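Local coordinates for protein putative glycosyl hydrolase (Bacteroides thetaiotaomicron VPI-5482, PDB 3K11) that is a putative glycosyl hydrolase of family 88, probably cleaving glycosidic bonds in carbohydrates, though its substrate is not established, at residues Y42-K54 and M66-L79. Sequence-based numbering, arbitrary orientation.
Sequences YIDKETPARVVDK and MGDEAQLERGAFRL. With EDO (1,2-ethanediol), chain Q.
E46 reaches across to A76: its OE1 accepts a hydrogen bond from the backbone N of A76 (2.9 Å), met on the anti side and 24° out of the carboxylate plane, while E46 CB lies 3.9 Å from F77 CD2. The chain bends at chi2 (-65°), curling the carboxylate back to A76. With an alanine at this position the A76 N-H is likely to lose its carboxylate acceptor, and A76 CB the side-chain atoms it packs against. Y42 brings CE2 against the edge of the F77 ring, 3.8 Å from CE2 of F77, the two side chains crossing at about a right angle. Farther along, R50 and E73 lie side by side, and R50 NH1 donates to E73 OE1 at 3.1 Å within the guanidinium plane, although the two flat groups are turned 54° apart. The same OE1 also touches P48 CB, and a water bridges P48 O and E73 O.

Strand 51-53 then runs antiparallel to strand 70-72, with V52 and Q71 as the hydrogen-bonded pair: V52 N to Q71 O is 2.8 Å, and Q71 N returns to V52 O. Beyond it K54 N binds E69 O, and K54's extended chain carries NZ to D68 O (2.9 Å), which also accepts a bond from an ethanediol. V51 CG1 packs on A70 CB.

S9 of the second subunit bonds through OG to G75 O, and W84 stacks on F77. Strand 51-53 is the middle of a small three-stranded antiparallel sheet, flanked by strands 59-60 and 70-72. It lies on the outside of the helices, consistent with a peripheral addition to the family's six-hairpin fold, and L72 packs it against helices 101-128 and 133-139.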
loop_
_atom_site.group_PDB
_atom_site.type_symbol
_atom_site.label_atom_id
_atom_site.label_comp_id
_atom_site.label_asym_id
_atom_site.label_seq_id
_atom_site.Cartn_x
_atom_site.Cartn_y
_atom_site.Cartn_z
ATOM N N TYR A 42 -37.202 6.314 -9.063
ATOM C CA TYR A 42 -37.164 6.528 -7.636
ATOM C C TYR A 42 -37.014 7.999 -7.261
ATOM O O TYR A 42 -37.771 8.515 -6.473
ATOM C CB TYR A 42 -36.022 5.707 -7.030
ATOM C CG TYR A 42 -35.839 5.972 -5.555
ATOM C CD1 TYR A 42 -36.816 5.634 -4.642
ATOM C CD2 TYR A 42 -34.682 6.536 -5.079
ATOM C CE1 TYR A 42 -36.642 5.898 -3.288
ATOM C CE2 TYR A 42 -34.510 6.801 -3.740
ATOM C CZ TYR A 42 -35.478 6.473 -2.850
ATOM O OH TYR A 42 -35.250 6.760 -1.509
ATOM N N ILE A 43 -36.038 8.684 -7.845
ATOM C CA ILE A 43 -35.780 10.062 -7.433
ATOM C C ILE A 43 -36.913 10.986 -7.877
ATOM O O ILE A 43 -37.138 12.006 -7.251
ATOM C CB ILE A 43 -34.418 10.599 -7.907
ATOM C CG1 ILE A 43 -34.327 10.654 -9.444
ATOM C CG2 ILE A 43 -33.282 9.756 -7.278
ATOM C CD1 ILE A 43 -33.738 11.921 -9.957
ATOM N N ASP A 44 -37.576 10.617 -8.960
ATOM C CA ASP A 44 -38.681 11.427 -9.493
ATOM C C ASP A 44 -39.766 11.595 -8.398
ATOM O O ASP A 44 -40.200 12.752 -8.082
ATOM C CB ASP A 44 -39.243 10.731 -10.728
ATOM C CG ASP A 44 -40.247 11.574 -11.498
ATOM O OD1 ASP A 44 -40.243 12.830 -11.381
ATOM O OD2 ASP A 44 -41.021 10.957 -12.243
ATOM N N LYS A 45 -40.155 10.451 -7.806
ATOM C CA LYS A 45 -41.184 10.436 -6.732
ATOM C C LYS A 45 -40.708 10.986 -5.383
ATOM O O LYS A 45 -41.528 11.317 -4.539
ATOM C CB LYS A 45 -41.917 9.075 -6.569
ATOM C CG LYS A 45 -41.137 7.732 -6.628
ATOM C CD LYS A 45 -40.251 7.430 -5.409
ATOM C CE LYS A 45 -41.051 7.082 -4.197
ATOM N NZ LYS A 45 -40.406 6.599 -2.941
ATOM N N GLU A 46 -39.401 11.092 -5.194
ATOM C CA GLU A 46 -38.817 11.641 -3.974
ATOM C C GLU A 46 -38.346 13.072 -4.038
ATOM O O GLU A 46 -37.643 13.550 -3.124
ATOM C CB GLU A 46 -37.635 10.749 -3.575
ATOM C CG GLU A 46 -38.070 9.392 -3.080
ATOM C CD GLU A 46 -38.869 9.485 -1.780
ATOM O OE1 GLU A 46 -38.930 10.565 -1.144
ATOM O OE2 GLU A 46 -39.436 8.473 -1.407
ATOM N N THR A 47 -38.645 13.749 -5.141
ATOM C CA THR A 47 -38.291 15.145 -5.318
ATOM C C THR A 47 -39.507 15.933 -5.805
ATOM O O THR A 47 -39.465 16.566 -6.864
ATOM C CB THR A 47 -37.088 15.291 -6.273
ATOM O OG1 THR A 47 -37.318 14.579 -7.507
ATOM C CG2 THR A 47 -35.790 14.773 -5.564
ATOM N N PRO A 48 -40.566 15.975 -4.987
ATOM C CA PRO A 48 -41.804 16.635 -5.408
ATOM C C PRO A 48 -41.625 18.130 -5.666
ATOM O O PRO A 48 -40.986 18.807 -4.911
ATOM C CB PRO A 48 -42.757 16.390 -4.238
ATOM C CG PRO A 48 -41.875 16.177 -3.037
ATOM C CD PRO A 48 -40.683 15.440 -3.612
ATOM N N ALA A 49 -42.214 18.618 -6.740
ATOM C CA ALA A 49 -42.142 20.029 -7.073
ATOM C C ALA A 49 -43.448 20.686 -6.685
ATOM O O ALA A 49 -44.253 21.025 -7.547
ATOM C CB ALA A 49 -41.837 20.199 -8.586
ATOM N N ARG A 50 -43.688 20.844 -5.383
ATOM C CA ARG A 50 -44.908 21.484 -4.896
ATOM C C ARG A 50 -44.611 22.267 -3.655
ATOM O O ARG A 50 -43.646 21.967 -2.941
ATOM C CB ARG A 50 -45.963 20.461 -4.439
ATOM C CG ARG A 50 -46.140 19.288 -5.309
ATOM C CD ARG A 50 -47.327 18.437 -4.880
ATOM N NE ARG A 50 -47.572 17.458 -5.918
ATOM C CZ ARG A 50 -46.958 16.294 -6.019
ATOM N NH1 ARG A 50 -46.095 15.883 -5.101
ATOM N NH2 ARG A 50 -47.277 15.484 -7.017
ATOM N N VAL A 51 -45.478 23.234 -3.399
ATOM C CA VAL A 51 -45.487 24.012 -2.159
ATOM C C VAL A 51 -46.605 23.462 -1.283
ATOM O O VAL A 51 -47.719 23.238 -1.755
ATOM C CB VAL A 51 -45.676 25.524 -2.427
ATOM C CG1 VAL A 51 -45.772 26.330 -1.141
ATOM C CG2 VAL A 51 -44.502 26.035 -3.311
ATOM N N VAL A 52 -46.308 23.241 -0.000
ATOM C CA VAL A 52 -47.325 22.763 0.926
ATOM C C VAL A 52 -47.259 23.562 2.223
ATOM O O VAL A 52 -46.273 24.226 2.512
ATOM C CB VAL A 52 -47.112 21.273 1.289
ATOM C CG1 VAL A 52 -47.120 20.382 0.030
ATOM C CG2 VAL A 52 -45.796 21.094 2.047
ATOM N N ASP A 53 -48.331 23.482 2.991
ATOM C CA ASP A 53 -48.367 24.008 4.348
ATOM C C ASP A 53 -47.494 23.108 5.217
ATOM O O ASP A 53 -47.654 21.869 5.227
ATOM C CB ASP A 53 -49.781 23.995 4.856
ATOM C CG ASP A 53 -49.883 24.531 6.275
ATOM O OD1 ASP A 53 -49.443 23.845 7.222
ATOM O OD2 ASP A 53 -50.419 25.622 6.417
ATOM N N LYS A 54 -46.551 23.723 5.920
ATOM C CA LYS A 54 -45.582 22.975 6.683
ATOM C C LYS A 54 -46.179 22.203 7.851
ATOM O O LYS A 54 -45.560 21.258 8.320
ATOM C CB LYS A 54 -44.463 23.885 7.186
ATOM C CG LYS A 54 -44.896 24.873 8.206
ATOM C CD LYS A 54 -43.789 25.885 8.452
ATOM C CE LYS A 54 -44.181 26.891 9.531
ATOM N NZ LYS A 54 -43.231 28.071 9.609
HETATM N N MSE A 66 -49.819 33.193 -0.020
HETATM C CA MSE A 66 -49.199 32.435 1.057
HETATM C C MSE A 66 -48.301 33.263 1.962
HETATM O O MSE A 66 -47.888 34.375 1.619
HETATM C CB MSE A 66 -48.409 31.283 0.476
HETATM C CG MSE A 66 -47.162 31.721 -0.237
HETATM SE SE MSE A 66 -46.429 30.276 -1.209
HETATM C CE MSE A 66 -47.920 29.361 -1.546
ATOM N N GLY A 67 -47.983 32.662 3.105
ATOM C CA GLY A 67 -47.141 33.261 4.145
ATOM C C GLY A 67 -46.049 32.335 4.608
ATOM O O GLY A 67 -45.602 31.471 3.837
ATOM N N ASP A 68 -45.606 32.502 5.859
ATOM C CA ASP A 68 -44.461 31.739 6.376
ATOM C C ASP A 68 -44.800 30.267 6.729
ATOM O O ASP A 68 -43.951 29.542 7.203
ATOM C CB ASP A 68 -43.751 32.476 7.538
ATOM C CG ASP A 68 -44.653 32.698 8.762
ATOM O OD1 ASP A 68 -45.594 31.906 8.986
ATOM O OD2 ASP A 68 -44.416 33.682 9.502
ATOM N N GLU A 69 -46.027 29.849 6.479
ATOM C CA GLU A 69 -46.412 28.433 6.618
ATOM C C GLU A 69 -45.971 27.624 5.400
ATOM O O GLU A 69 -45.912 26.406 5.489
ATOM C CB GLU A 69 -47.935 28.281 6.791
ATOM C CG GLU A 69 -48.839 28.500 5.527
ATOM C CD GLU A 69 -48.896 29.932 5.030
ATOM O OE1 GLU A 69 -48.615 30.838 5.855
ATOM O OE2 GLU A 69 -49.229 30.143 3.819
ATOM N N ALA A 70 -45.702 28.282 4.265
ATOM C CA ALA A 70 -45.405 27.577 3.008
ATOM C C ALA A 70 -43.980 27.047 2.990
ATOM O O ALA A 70 -43.042 27.742 3.450
ATOM C CB ALA A 70 -45.638 28.516 1.815
ATOM N N GLN A 71 -43.806 25.814 2.471
ATOM C CA GLN A 71 -42.500 25.266 2.252
ATOM C C GLN A 71 -42.557 24.351 1.034
ATOM O O GLN A 71 -43.626 23.881 0.653
ATOM C CB GLN A 71 -42.021 24.476 3.455
ATOM C CG GLN A 71 -42.858 23.251 3.740
ATOM C CD GLN A 71 -42.305 22.377 4.835
ATOM O OE1 GLN A 71 -41.428 22.787 5.609
ATOM N NE2 GLN A 71 -42.798 21.147 4.892
ATOM N N LEU A 72 -41.412 24.063 0.467
ATOM C CA LEU A 72 -41.343 23.044 -0.573
ATOM C C LEU A 72 -41.659 21.707 0.108
ATOM O O LEU A 72 -41.177 21.437 1.216
ATOM C CB LEU A 72 -39.947 23.018 -1.184
ATOM C CG LEU A 72 -39.429 24.304 -1.850
ATOM C CD1 LEU A 72 -38.101 24.073 -2.464
ATOM C CD2 LEU A 72 -40.480 24.799 -2.884
ATOM N N GLU A 73 -42.478 20.891 -0.528
ATOM C CA GLU A 73 -42.811 19.574 0.011
ATOM C C GLU A 73 -41.530 18.773 0.220
ATOM O O GLU A 73 -40.664 18.712 -0.676
ATOM C CB GLU A 73 -43.753 18.829 -0.956
ATOM C CG GLU A 73 -44.127 17.464 -0.418
ATOM C CD GLU A 73 -45.060 16.707 -1.287
ATOM O OE1 GLU A 73 -45.320 17.150 -2.413
ATOM O OE2 GLU A 73 -45.491 15.624 -0.840
ATOM N N ARG A 74 -41.388 18.140 1.382
ATOM C CA ARG A 74 -40.161 17.448 1.662
ATOM C C ARG A 74 -40.221 16.017 1.157
ATOM O O ARG A 74 -40.960 15.207 1.688
ATOM C CB ARG A 74 -39.905 17.453 3.158
ATOM C CG ARG A 74 -39.893 18.817 3.815
ATOM C CD ARG A 74 -38.844 19.631 3.274
ATOM N NE ARG A 74 -38.462 20.781 4.102
ATOM C CZ ARG A 74 -38.449 22.058 3.716
ATOM N NH1 ARG A 74 -38.968 22.455 2.557
ATOM N NH2 ARG A 74 -37.930 22.962 4.520
ATOM N N GLY A 75 -39.493 15.723 0.104
ATOM C CA GLY A 75 -39.270 14.342 -0.346
ATOM C C GLY A 75 -37.949 13.908 0.259
ATOM O O GLY A 75 -37.438 14.584 1.132
ATOM N N ALA A 76 -37.376 12.798 -0.190
ATOM C CA ALA A 76 -36.114 12.330 0.395
ATOM C C ALA A 76 -34.955 13.214 0.043
ATOM O O ALA A 76 -33.996 13.266 0.794
ATOM C CB ALA A 76 -35.813 10.849 -0.030
ATOM N N PHE A 77 -35.015 13.932 -1.088
ATOM C CA PHE A 77 -33.888 14.740 -1.525
ATOM C C PHE A 77 -34.285 16.181 -1.815
ATOM O O PHE A 77 -35.357 16.414 -2.389
ATOM C CB PHE A 77 -33.325 14.142 -2.790
ATOM C CG PHE A 77 -33.008 12.691 -2.654
ATOM C CD1 PHE A 77 -31.955 12.292 -1.828
ATOM C CD2 PHE A 77 -33.822 11.725 -3.246
ATOM C CE1 PHE A 77 -31.705 10.949 -1.629
ATOM C CE2 PHE A 77 -33.555 10.389 -3.077
ATOM C CZ PHE A 77 -32.471 10.004 -2.255
ATOM N N ARG A 78 -33.412 17.124 -1.435
ATOM C CA ARG A 78 -33.647 18.573 -1.622
ATOM C C ARG A 78 -33.452 18.912 -3.088
ATOM O O ARG A 78 -32.551 18.371 -3.740
ATOM C CB ARG A 78 -32.682 19.391 -0.736
ATOM C CG ARG A 78 -32.949 19.288 0.759
ATOM C CD ARG A 78 -31.773 19.697 1.678
ATOM N NE ARG A 78 -30.669 18.721 1.571
ATOM C CZ ARG A 78 -29.379 18.995 1.311
ATOM N NH1 ARG A 78 -28.930 20.253 1.185
ATOM N NH2 ARG A 78 -28.517 17.989 1.203
ATOM N N LEU A 79 -34.324 19.764 -3.621
ATOM C CA LEU A 79 -34.271 20.158 -5.033
ATOM C C LEU A 79 -33.115 21.056 -5.450
ATOM O O LEU A 79 -32.764 21.077 -6.629
ATOM C CB LEU A 79 -35.570 20.882 -5.435
ATOM C CG LEU A 79 -36.862 20.071 -5.583
ATOM C CD1 LEU A 79 -38.111 20.977 -5.882
ATOM C CD2 LEU A 79 -36.721 19.089 -6.732
HETATM C C1 EDO Q . -40.439 28.435 7.987
HETATM O O1 EDO Q . -41.245 29.301 7.176
HETATM C C2 EDO Q . -40.144 29.106 9.314
HETATM O O2 EDO Q . -39.030 29.970 9.136
HETATM O O HOH W 1 -39.123 19.341 -2.713
#